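Local structure of DNA ligase (Aquifex aeolicus, 3QWU) at residues A[95-100]-A[107-112]; A[118-123]-A[180-185]; A[127-132]-A[154-159]. The protein probably catalyses the ATP-dependent joining of nucleic-acid ends, and holds adenosine in the pocket of an RNA-ligase-type adenylation domain together with a calcium ion nearby. All blocks are in the same frame, centred on the assembly; numbering follows the deposited sequence.

Interaction 1. Residues A[95-100]-A[107-112]; sequences YYALSR and FTTDRL. With ADN (adenosine), chain C.
Ala-97 and Thr-109 lie at the centre of a helix-on-strand contact, in which helix 106-115 runs back across edge strand 94-98 after a short loop. The segment axes approach to 6.8 Å and are inclined at 146°, so the helix runs roughly antiparallel to the strand. One hydrogen bond joins the strand backbone to a helix side chain: Ala-97 N donates to Thr-109 OG1 over 3.2 Å with a fairly bent N-H...O angle of 144°. The same hydroxyl bonds to the carbonyl oxygen of Cys-105, so it links the strand amide to the carbonyl of the residue just before the helix. With OG1 beside its own backbone N and CG2 anti to it (chi1 -57°), Thr-109 puts CG2 3.6 Å from Tyr-95 O. A valine here would probably leave the amide of Ala-97 and the carbonyl of Cys-105 without this hydroxyl partner. Apolar contacts add to the bond. The methyl of Ala-97 points at the helix and sits tightly against Thr-108, CB to CG2 being 3.4 Å, while Leu-112 brings CD1 to 3.8 Å from Tyr-95 CB. The hydroxyl of Thr-108 is turned to Tyr-84 instead. Beyond the strand, Arg-100 reaches the adenosine pocket, where O3' of the nucleoside lies over one guanidinium face, 3.7 Å from Arg-100 NE. Strand 84-91 lies beside strand 94-98 and also touches the helix through Thr-86, while Phe-107 and Asp-110 carry the helix against strand 303-310 of the C-terminal region.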
loop_
_atom_site.group_PDB
_atom_site.type_symbol
_atom_site.label_atom_id
_atom_site.label_comp_id
_atom_site.label_asym_id
_atom_site.label_seq_id
_atom_site.Cartn_x
_atom_site.Cartn_y
_atom_site.Cartn_z
ATOM N N TYR A 95 17.786 23.528 -29.296
ATOM C CA TYR A 95 16.572 22.818 -29.006
ATOM C C TYR A 95 16.792 22.055 -27.711
ATOM O O TYR A 95 17.877 21.514 -27.481
ATOM C CB TYR A 95 16.289 21.850 -30.137
ATOM C CG TYR A 95 16.400 22.462 -31.512
ATOM C CD1 TYR A 95 15.366 23.225 -32.045
ATOM C CD2 TYR A 95 17.542 22.248 -32.293
ATOM C CE1 TYR A 95 15.462 23.776 -33.334
ATOM C CE2 TYR A 95 17.659 22.784 -33.578
ATOM C CZ TYR A 95 16.621 23.558 -34.102
ATOM O OH TYR A 95 16.752 24.095 -35.393
ATOM N N TYR A 96 15.745 21.974 -26.889
ATOM C CA TYR A 96 15.860 21.352 -25.577
ATOM C C TYR A 96 14.618 20.552 -25.273
ATOM O O TYR A 96 13.518 20.797 -25.834
ATOM C CB TYR A 96 16.076 22.382 -24.480
ATOM C CG TYR A 96 17.243 23.313 -24.724
ATOM C CD1 TYR A 96 18.539 23.012 -24.248
ATOM C CD2 TYR A 96 17.065 24.500 -25.423
ATOM C CE1 TYR A 96 19.606 23.873 -24.469
ATOM C CE2 TYR A 96 18.134 25.364 -25.647
ATOM C CZ TYR A 96 19.395 25.046 -25.172
ATOM O OH TYR A 96 20.414 25.929 -25.413
ATOM N N ALA A 97 14.799 19.607 -24.363
ATOM C CA ALA A 97 13.716 18.670 -23.997
ATOM C C ALA A 97 13.590 18.673 -22.495
ATOM O O ALA A 97 14.598 18.522 -21.798
ATOM C CB ALA A 97 14.024 17.235 -24.545
ATOM N N LEU A 98 12.376 18.893 -22.012
ATOM C CA LEU A 98 12.096 18.908 -20.576
ATOM C C LEU A 98 11.398 17.619 -20.148
ATOM O O LEU A 98 10.451 17.197 -20.819
ATOM C CB LEU A 98 11.172 20.063 -20.191
ATOM C CG LEU A 98 11.634 21.500 -20.374
ATOM C CD1 LEU A 98 10.567 22.428 -19.820
ATOM C CD2 LEU A 98 12.999 21.804 -19.705
ATOM N N SER A 99 11.859 17.029 -19.041
ATOM C CA SER A 99 11.141 15.966 -18.307
ATOM C C SER A 99 9.852 16.492 -17.674
ATOM O O SER A 99 9.643 17.693 -17.548
ATOM C CB SER A 99 11.998 15.445 -17.162
ATOM O OG SER A 99 12.024 16.400 -16.100
ATOM N N ARG A 100 9.012 15.598 -17.210
ATOM C CA ARG A 100 7.745 16.015 -16.666
ATOM C C ARG A 100 8.000 16.912 -15.503
ATOM O O ARG A 100 7.227 17.868 -15.280
ATOM C CB ARG A 100 6.913 14.812 -16.225
ATOM C CG ARG A 100 5.541 15.187 -15.726
ATOM C CD ARG A 100 4.452 15.463 -16.790
ATOM N NE ARG A 100 3.246 14.735 -16.342
ATOM C CZ ARG A 100 2.051 15.242 -16.033
ATOM N NH1 ARG A 100 1.786 16.518 -16.170
ATOM N NH2 ARG A 100 1.085 14.439 -15.601
ATOM N N PHE A 107 19.593 13.185 -21.759
ATOM C CA PHE A 107 19.464 12.115 -22.727
ATOM C C PHE A 107 18.545 12.537 -23.862
ATOM O O PHE A 107 18.968 12.506 -25.026
ATOM C CB PHE A 107 18.962 10.834 -22.069
ATOM C CG PHE A 107 18.465 9.800 -23.042
ATOM C CD1 PHE A 107 19.339 8.994 -23.710
ATOM C CD2 PHE A 107 17.117 9.641 -23.266
ATOM C CE1 PHE A 107 18.899 8.028 -24.561
ATOM C CE2 PHE A 107 16.663 8.699 -24.148
ATOM C CZ PHE A 107 17.557 7.875 -24.785
ATOM N N THR A 108 17.310 12.921 -23.538
ATOM C CA THR A 108 16.327 13.346 -24.557
ATOM C C THR A 108 16.858 14.524 -25.377
ATOM O O THR A 108 16.736 14.523 -26.592
ATOM C CB THR A 108 14.935 13.739 -23.946
ATOM O OG1 THR A 108 14.572 12.802 -22.929
ATOM C CG2 THR A 108 13.814 13.882 -25.071
ATOM N N THR A 109 17.439 15.523 -24.731
ATOM C CA THR A 109 18.047 16.660 -25.460
ATOM C C THR A 109 19.203 16.244 -26.393
ATOM O O THR A 109 19.299 16.744 -27.499
ATOM C CB THR A 109 18.596 17.749 -24.514
ATOM O OG1 THR A 109 17.551 18.193 -23.682
ATOM C CG2 THR A 109 19.179 18.941 -25.318
ATOM N N ASP A 110 20.086 15.361 -25.927
ATOM C CA ASP A 110 21.172 14.820 -26.766
ATOM C C ASP A 110 20.622 14.106 -28.012
ATOM O O ASP A 110 21.141 14.211 -29.116
ATOM C CB ASP A 110 21.977 13.820 -25.918
ATOM C CG ASP A 110 23.063 13.105 -26.705
ATOM O OD1 ASP A 110 22.712 12.285 -27.569
ATOM O OD2 ASP A 110 24.259 13.353 -26.456
ATOM N N ARG A 111 19.569 13.364 -27.837
ATOM C CA ARG A 111 19.088 12.538 -28.927
ATOM C C ARG A 111 17.995 13.152 -29.827
ATOM O O ARG A 111 17.574 12.497 -30.764
ATOM C CB ARG A 111 18.615 11.212 -28.367
ATOM C CG ARG A 111 19.685 10.416 -27.652
ATOM C CD ARG A 111 20.783 9.974 -28.580
ATOM N NE ARG A 111 20.233 9.245 -29.719
ATOM C CZ ARG A 111 19.848 7.979 -29.687
ATOM N NH1 ARG A 111 19.333 7.435 -30.758
ATOM N NH2 ARG A 111 19.974 7.262 -28.585
ATOM N N LEU A 112 17.576 14.405 -29.579
ATOM C CA LEU A 112 16.575 15.090 -30.416
ATOM C C LEU A 112 16.779 14.916 -31.927
ATOM O O LEU A 112 15.841 14.589 -32.653
ATOM C CB LEU A 112 16.521 16.577 -30.059
ATOM C CG LEU A 112 15.826 16.913 -28.728
ATOM C CD1 LEU A 112 15.690 18.467 -28.509
ATOM C CD2 LEU A 112 14.457 16.233 -28.637
HETATM O "O5'" ADN C . -0.680 11.638 -17.604
HETATM C "C5'" ADN C . -0.771 10.832 -18.779
HETATM C "C4'" ADN C . 0.615 10.656 -19.386
HETATM O "O4'" ADN C . 0.605 9.680 -20.473
HETATM C "C3'" ADN C . 1.110 11.961 -19.996
HETATM O "O3'" ADN C . 1.830 12.808 -19.104
HETATM C "C2'" ADN C . 1.953 11.513 -21.185
HETATM O "O2'" ADN C . 3.335 11.564 -20.874
HETATM C "C1'" ADN C . 1.543 10.076 -21.496
HETATM N N9 ADN C . 0.886 9.909 -22.802
HETATM C C8 ADN C . 1.110 8.858 -23.624
HETATM N N7 ADN C . 0.378 8.932 -24.762
HETATM C C5 ADN C . -0.361 10.064 -24.631
HETATM C C6 ADN C . -1.381 10.717 -25.458
HETATM N N6 ADN C . -1.698 10.132 -26.647
HETATM N N1 ADN C . -1.911 11.903 -25.024
HETATM C C2 ADN C . -1.554 12.432 -23.819
HETATM N N3 ADN C . -0.639 11.854 -22.988
HETATM C C4 ADN C . -0.022 10.709 -23.352
#

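Interaction 2. Residues A[118-123]-A[180-185]; sequences LRILDE and YNLPHV. With ADN (adenosine), chain C.
Tyr-180, near the C-terminal end of helix 170-180, lays one face of its ring against Ile-120 of the short helix 119-123. Ile-120 CB stands 3.7 Å from the ring centroid and 17° off the normal, a CH-pi contact, and Ile-120 CG1 follows along the CD1 side of the ring at 3.5 Å from Tyr-180 CD1. The ring edge is used as well. Tyr-180 CD2 comes in over the centre of one face of the Arg-119 guanidinium, 3.7 Å from CZ, with the two planes 61° apart. Farther round, the phenol hydroxyl donates to Glu-123 OE1; the modelled length of 2.5 Å from Tyr-180 OH is very short and should be read with caution. Asn-124 ND2 also bonds to this hydroxyl. Asn-181 then leaves the helix with positive phi, turning the chain so that Leu-182 comes back toward helix 119-123, its CD1 lying 3.7 Å from Ile-120 CD1, and also packs on Phe-159. Ile-120 reaches Leu-182 because its CG1 is anti to the backbone N (chi1 -180°) and the chain stays extended beyond. In this nucleotidyltransferase-type adenylation domain, the loop connects helix 170-180 to strand 187-191 of the mixed sheet, and along its way it borders the antiparallel sheet: the backbones of Pro-183 and Val-185 bond to Val-156. At its far end, Val-185 turns both methyls to the adenine amino group, CG2 lying 3.5 Å from N6 of the adenosine.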
loop_
_atom_site.group_PDB
_atom_site.type_symbol
_atom_site.label_atom_id
_atom_site.label_comp_id
_atom_site.label_asym_id
_atom_site.label_seq_id
_atom_site.Cartn_x
_atom_site.Cartn_y
_atom_site.Cartn_z
ATOM N N LEU A 118 13.151 19.053 -36.340
ATOM C CA LEU A 118 12.686 20.233 -35.647
ATOM C C LEU A 118 12.614 21.525 -36.500
ATOM O O LEU A 118 12.552 22.641 -35.954
ATOM C CB LEU A 118 13.523 20.421 -34.378
ATOM C CG LEU A 118 13.125 19.393 -33.285
ATOM C CD1 LEU A 118 14.046 19.507 -32.054
ATOM C CD2 LEU A 118 11.612 19.520 -32.850
ATOM N N ARG A 119 12.580 21.352 -37.826
ATOM C CA ARG A 119 12.128 22.385 -38.798
ATOM C C ARG A 119 10.856 23.082 -38.336
ATOM O O ARG A 119 10.766 24.303 -38.375
ATOM C CB ARG A 119 11.842 21.720 -40.166
ATOM C CG ARG A 119 11.696 22.626 -41.365
ATOM C CD ARG A 119 11.657 21.797 -42.673
ATOM N NE ARG A 119 10.375 21.917 -43.401
ATOM C CZ ARG A 119 9.493 20.930 -43.637
ATOM N NH1 ARG A 119 9.712 19.684 -43.207
ATOM N NH2 ARG A 119 8.357 21.185 -44.310
ATOM N N ILE A 120 9.870 22.298 -37.904
ATOM C CA ILE A 120 8.617 22.864 -37.326
ATOM C C ILE A 120 8.844 23.976 -36.269
ATOM O O ILE A 120 8.172 24.998 -36.275
ATOM C CB ILE A 120 7.704 21.767 -36.758
ATOM C CG1 ILE A 120 6.417 22.360 -36.176
ATOM C CG2 ILE A 120 8.398 20.991 -35.658
ATOM C CD1 ILE A 120 5.430 21.293 -35.678
ATOM N N LEU A 121 9.811 23.801 -35.397
ATOM C CA LEU A 121 10.141 24.847 -34.431
ATOM C C LEU A 121 10.844 26.012 -35.149
ATOM O O LEU A 121 10.510 27.187 -34.927
ATOM C CB LEU A 121 11.001 24.302 -33.246
ATOM C CG LEU A 121 10.343 23.190 -32.367
ATOM C CD1 LEU A 121 11.246 22.715 -31.224
ATOM C CD2 LEU A 121 8.960 23.610 -31.808
ATOM N N ASP A 122 11.785 25.713 -36.029
ATOM C CA ASP A 122 12.424 26.782 -36.783
ATOM C C ASP A 122 11.376 27.689 -37.423
ATOM O O ASP A 122 11.540 28.920 -37.419
ATOM C CB ASP A 122 13.358 26.233 -37.848
ATOM C CG ASP A 122 14.530 25.468 -37.256
ATOM O OD1 ASP A 122 14.875 25.710 -36.077
ATOM O OD2 ASP A 122 15.099 24.615 -37.958
ATOM N N GLU A 123 10.309 27.098 -37.956
ATOM C CA GLU A 123 9.275 27.848 -38.667
ATOM C C GLU A 123 8.176 28.351 -37.748
ATOM O O GLU A 123 7.446 29.226 -38.112
ATOM C CB GLU A 123 8.658 27.008 -39.805
ATOM C CG GLU A 123 9.736 26.584 -40.823
ATOM C CD GLU A 123 9.210 25.887 -42.068
ATOM O OE1 GLU A 123 8.014 25.572 -42.163
ATOM O OE2 GLU A 123 10.007 25.652 -42.975
ATOM N N TYR A 180 4.717 18.593 -41.341
ATOM C CA TYR A 180 6.125 18.399 -41.013
ATOM C C TYR A 180 6.527 16.940 -40.862
ATOM O O TYR A 180 7.688 16.614 -40.538
ATOM C CB TYR A 180 6.433 19.159 -39.736
ATOM C CG TYR A 180 6.354 20.658 -39.935
ATOM C CD1 TYR A 180 5.325 21.422 -39.374
ATOM C CD2 TYR A 180 7.314 21.319 -40.699
ATOM C CE1 TYR A 180 5.286 22.814 -39.581
ATOM C CE2 TYR A 180 7.285 22.667 -40.885
ATOM C CZ TYR A 180 6.280 23.412 -40.344
ATOM O OH TYR A 180 6.289 24.736 -40.601
ATOM N N ASN A 181 5.536 16.075 -41.059
ATOM C CA ASN A 181 5.720 14.644 -41.046
ATOM C C ASN A 181 6.227 14.064 -39.752
ATOM O O ASN A 181 7.066 13.192 -39.747
ATOM C CB ASN A 181 6.694 14.290 -42.126
ATOM C CG ASN A 181 6.275 13.085 -42.837
ATOM O OD1 ASN A 181 5.423 13.154 -43.778
ATOM N ND2 ASN A 181 6.811 11.942 -42.406
ATOM N N LEU A 182 5.676 14.521 -38.647
ATOM C CA LEU A 182 6.138 14.094 -37.335
ATOM C C LEU A 182 5.645 12.680 -36.976
ATOM O O LEU A 182 4.595 12.261 -37.407
ATOM C CB LEU A 182 5.691 15.128 -36.291
ATOM C CG LEU A 182 6.189 16.568 -36.590
ATOM C CD1 LEU A 182 5.721 17.574 -35.545
ATOM C CD2 LEU A 182 7.733 16.575 -36.710
ATOM N N PRO A 183 6.432 11.940 -36.199
ATOM C CA PRO A 183 5.922 10.709 -35.607
ATOM C C PRO A 183 4.891 11.066 -34.523
ATOM O O PRO A 183 5.116 12.011 -33.741
ATOM C CB PRO A 183 7.175 10.074 -34.988
ATOM C CG PRO A 183 8.129 11.245 -34.706
ATOM C CD PRO A 183 7.748 12.349 -35.663
ATOM N N HIS A 184 3.776 10.340 -34.480
ATOM C CA HIS A 184 2.641 10.702 -33.623
ATOM C C HIS A 184 2.016 9.459 -32.987
ATOM O O HIS A 184 2.235 8.341 -33.437
ATOM C CB HIS A 184 1.585 11.393 -34.473
ATOM C CG HIS A 184 1.141 10.539 -35.620
ATOM N ND1 HIS A 184 1.647 10.687 -36.893
ATOM C CD2 HIS A 184 0.335 9.450 -35.657
ATOM C CE1 HIS A 184 1.130 9.751 -37.676
ATOM N NE2 HIS A 184 0.331 8.988 -36.949
ATOM N N VAL A 185 1.220 9.667 -31.941
ATOM C CA VAL A 185 0.510 8.555 -31.287
ATOM C C VAL A 185 -0.548 8.119 -32.282
ATOM O O VAL A 185 -0.959 8.932 -33.108
ATOM C CB VAL A 185 -0.086 8.997 -29.913
ATOM C CG1 VAL A 185 1.048 9.303 -28.906
ATOM C CG2 VAL A 185 -0.985 10.235 -30.053
HETATM O "O5'" ADN C . -0.680 11.638 -17.604
HETATM C "C5'" ADN C . -0.771 10.832 -18.779
HETATM C "C4'" ADN C . 0.615 10.656 -19.386
HETATM O "O4'" ADN C . 0.605 9.680 -20.473
HETATM C "C3'" ADN C . 1.110 11.961 -19.996
HETATM O "O3'" ADN C . 1.830 12.808 -19.104
HETATM C "C2'" ADN C . 1.953 11.513 -21.185
HETATM O "O2'" ADN C . 3.335 11.564 -20.874
HETATM C "C1'" ADN C . 1.543 10.076 -21.496
HETATM N N9 ADN C . 0.886 9.909 -22.802
HETATM C C8 ADN C . 1.110 8.858 -23.624
HETATM N N7 ADN C . 0.378 8.932 -24.762
HETATM C C5 ADN C . -0.361 10.064 -24.631
HETATM C C6 ADN C . -1.381 10.717 -25.458
HETATM N N6 ADN C . -1.698 10.132 -26.647
HETATM N N1 ADN C . -1.911 11.903 -25.024
HETATM C C2 ADN C . -1.554 12.432 -23.819
HETATM N N3 ADN C . -0.639 11.854 -22.988
HETATM C C4 ADN C . -0.022 10.709 -23.352
#

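Interaction 3. Residues A[127-132]-A[154-159]; sequences LVICAE and LFVFDF. With ADN (adenosine), chain C.
Cys-130 and Glu-132 carry the backbone hydrogen bonds between 127-132 and 154-159, two antiparallel strands. Cys-130 N gives its hydrogen to Asp-158 O at 2.8 Å, and Cys-130 O accepts from two amides at once: Phe-157 N, in the carbonyl plane with an N-H...O angle of 168°, and Asp-158 N, tilted from that plane. Glu-132 and Phe-155 exchange a pair of bonds, each 2.9 Å between the N of one and the O of the other. Phe-157 and Asp-158 thus both face Cys-130, a classic beta bulge, and Phe-157 lies in the adenosine pocket of the adenylation domain.

Apolar contacts gather on the face of Ile-129 and Ala-131. Ile-129 CG2 meets Val-156 CG2 at 3.6 Å, the side chains crossing near a right angle, whereas Ile-129 and Phe-159 run side by side.

Ligand contacts lie at the bulge and beyond. With CG between its backbone N and carbonyl carbon (chi1 59°), the Phe-157 ring slips between Cys-130 O on one face and the adenine on the other, CD1 reaching 3.4 Å from adenosine C2. Glu-132 OE1 accepts the ribose O2' hydroxyl at 2.6 Å, and its OE2 bonds to Gly-83 N.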
loop_
_atom_site.group_PDB
_atom_site.type_symbol
_atom_site.label_atom_id
_atom_site.label_comp_id
_atom_site.label_asym_id
_atom_site.label_seq_id
_atom_site.Cartn_x
_atom_site.Cartn_y
_atom_site.Cartn_z
ATOM N N LEU A 127 5.968 27.148 -30.686
ATOM C CA LEU A 127 5.464 25.812 -30.359
ATOM C C LEU A 127 6.315 25.070 -29.285
ATOM O O LEU A 127 7.574 25.182 -29.188
ATOM C CB LEU A 127 5.346 24.979 -31.628
ATOM C CG LEU A 127 4.288 25.428 -32.632
ATOM C CD1 LEU A 127 4.233 24.431 -33.774
ATOM C CD2 LEU A 127 2.929 25.626 -31.993
ATOM N N VAL A 128 5.587 24.365 -28.428
ATOM C CA VAL A 128 6.185 23.379 -27.549
ATOM C C VAL A 128 5.605 22.036 -27.931
ATOM O O VAL A 128 4.360 21.881 -28.003
ATOM C CB VAL A 128 5.838 23.628 -26.107
ATOM C CG1 VAL A 128 6.553 22.594 -25.260
ATOM C CG2 VAL A 128 6.112 25.149 -25.701
ATOM N N ILE A 129 6.493 21.068 -28.222
ATOM C CA ILE A 129 6.018 19.780 -28.720
ATOM C C ILE A 129 5.891 18.896 -27.520
ATOM O O ILE A 129 6.848 18.736 -26.789
ATOM C CB ILE A 129 7.017 19.115 -29.701
ATOM C CG1 ILE A 129 7.330 20.049 -30.859
ATOM C CG2 ILE A 129 6.487 17.775 -30.204
ATOM C CD1 ILE A 129 8.522 19.596 -31.694
ATOM N N CYS A 130 4.709 18.324 -27.325
ATOM C CA CYS A 130 4.464 17.391 -26.244
ATOM C C CYS A 130 4.452 15.968 -26.861
ATOM O O CYS A 130 3.600 15.643 -27.688
ATOM C CB CYS A 130 3.133 17.709 -25.572
ATOM S SG CYS A 130 3.065 19.326 -24.810
ATOM N N ALA A 131 5.403 15.149 -26.424
ATOM C CA ALA A 131 5.606 13.809 -26.955
ATOM C C ALA A 131 6.002 12.824 -25.869
ATOM O O ALA A 131 6.601 13.196 -24.852
ATOM C CB ALA A 131 6.697 13.818 -28.041
ATOM N N GLU A 132 5.681 11.568 -26.129
ATOM C CA GLU A 132 6.163 10.440 -25.329
ATOM C C GLU A 132 7.414 9.885 -25.980
ATOM O O GLU A 132 7.400 9.601 -27.180
ATOM C CB GLU A 132 5.119 9.337 -25.313
ATOM C CG GLU A 132 5.250 8.376 -24.132
ATOM C CD GLU A 132 4.826 8.991 -22.784
ATOM O OE1 GLU A 132 4.432 10.168 -22.803
ATOM O OE2 GLU A 132 4.897 8.301 -21.738
ATOM N N LEU A 154 9.989 8.579 -30.568
ATOM C CA LEU A 154 9.287 9.673 -30.006
ATOM C C LEU A 154 7.951 9.755 -30.716
ATOM O O LEU A 154 7.875 9.530 -31.885
ATOM C CB LEU A 154 10.136 10.906 -30.152
ATOM C CG LEU A 154 9.540 12.237 -29.802
ATOM C CD1 LEU A 154 10.665 13.175 -29.419
ATOM C CD2 LEU A 154 8.770 12.690 -31.012
ATOM N N PHE A 155 6.904 10.029 -29.970
ATOM C CA PHE A 155 5.580 10.122 -30.493
ATOM C C PHE A 155 4.873 11.361 -29.975
ATOM O O PHE A 155 4.528 11.418 -28.798
ATOM C CB PHE A 155 4.817 8.870 -30.079
ATOM C CG PHE A 155 5.415 7.571 -30.626
ATOM C CD1 PHE A 155 5.128 7.136 -31.887
ATOM C CD2 PHE A 155 6.259 6.809 -29.869
ATOM C CE1 PHE A 155 5.699 5.915 -32.406
ATOM C CE2 PHE A 155 6.804 5.601 -30.385
ATOM C CZ PHE A 155 6.535 5.206 -31.666
ATOM N N VAL A 156 4.690 12.364 -30.847
ATOM C CA VAL A 156 3.929 13.554 -30.534
ATOM C C VAL A 156 2.436 13.229 -30.240
ATOM O O VAL A 156 1.812 12.422 -30.938
ATOM C CB VAL A 156 3.982 14.582 -31.743
ATOM C CG1 VAL A 156 3.143 15.853 -31.421
ATOM C CG2 VAL A 156 5.403 14.941 -32.105
ATOM N N PHE A 157 1.905 13.817 -29.166
ATOM C CA PHE A 157 0.492 13.727 -28.813
ATOM C C PHE A 157 -0.129 15.095 -28.505
ATOM O O PHE A 157 -1.368 15.212 -28.344
ATOM C CB PHE A 157 0.292 12.775 -27.613
ATOM C CG PHE A 157 1.035 13.167 -26.366
ATOM C CD1 PHE A 157 0.653 14.239 -25.610
ATOM C CD2 PHE A 157 2.146 12.460 -25.949
ATOM C CE1 PHE A 157 1.414 14.581 -24.453
ATOM C CE2 PHE A 157 2.869 12.828 -24.823
ATOM C CZ PHE A 157 2.512 13.887 -24.097
ATOM N N ASP A 158 0.689 16.140 -28.374
ATOM C CA ASP A 158 0.117 17.477 -28.144
ATOM C C ASP A 158 1.084 18.600 -28.576
ATOM O O ASP A 158 2.293 18.364 -28.767
ATOM C CB ASP A 158 -0.359 17.636 -26.652
ATOM C CG ASP A 158 -1.846 17.154 -26.411
ATOM O OD1 ASP A 158 -2.743 17.508 -27.241
ATOM O OD2 ASP A 158 -2.113 16.449 -25.389
ATOM N N PHE A 159 0.529 19.788 -28.789
ATOM C CA PHE A 159 1.327 21.001 -28.849
ATOM C C PHE A 159 0.783 21.970 -27.830
ATOM O O PHE A 159 -0.425 22.080 -27.633
ATOM C CB PHE A 159 1.263 21.692 -30.212
ATOM C CG PHE A 159 1.860 20.902 -31.341
ATOM C CD1 PHE A 159 3.205 20.920 -31.565
ATOM C CD2 PHE A 159 1.051 20.179 -32.208
ATOM C CE1 PHE A 159 3.734 20.207 -32.610
ATOM C CE2 PHE A 159 1.602 19.458 -33.281
ATOM C CZ PHE A 159 2.927 19.446 -33.450
HETATM O "O5'" ADN C . -0.680 11.638 -17.604
HETATM C "C5'" ADN C . -0.771 10.832 -18.779
HETATM C "C4'" ADN C . 0.615 10.656 -19.386
HETATM O "O4'" ADN C . 0.605 9.680 -20.473
HETATM C "C3'" ADN C . 1.110 11.961 -19.996
HETATM O "O3'" ADN C . 1.830 12.808 -19.104
HETATM C "C2'" ADN C . 1.953 11.513 -21.185
HETATM O "O2'" ADN C . 3.335 11.564 -20.874
HETATM C "C1'" ADN C . 1.543 10.076 -21.496
HETATM N N9 ADN C . 0.886 9.909 -22.802
HETATM C C8 ADN C . 1.110 8.858 -23.624
HETATM N N7 ADN C . 0.378 8.932 -24.762
HETATM C C5 ADN C . -0.361 10.064 -24.631
HETATM C C6 ADN C . -1.381 10.717 -25.458
HETATM N N6 ADN C . -1.698 10.132 -26.647
HETATM N N1 ADN C . -1.911 11.903 -25.024
HETATM C C2 ADN C . -1.554 12.432 -23.819
HETATM N N3 ADN C . -0.639 11.854 -22.988
HETATM C C4 ADN C . -0.022 10.709 -23.352
#

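Overall arrangement
All three contacts lie in the adenylation region and are built on or against one antiparallel sheet, ordered 94-98, 84-91, 127-134, 153-161. Interactions 1 and 3 involve opposite outer strands, their centres about 12 Å apart without touching. Interaction 1 closes before interaction 2 opens, and interaction 3 is nested within the chain loop that interaction 2 closes. Helices 106-115 and 119-123 follow each other, and interactions 1 and 2, centres about 15 Å apart, meet through Leu-118 against Tyr-95 and Leu-112. Leu-118 also packs on Ile-129 of interaction 3, whose centre is about 9 Å from that of interaction 2. Each contact contributes to the adenosine pocket, linking sheet packing to the nucleoside site.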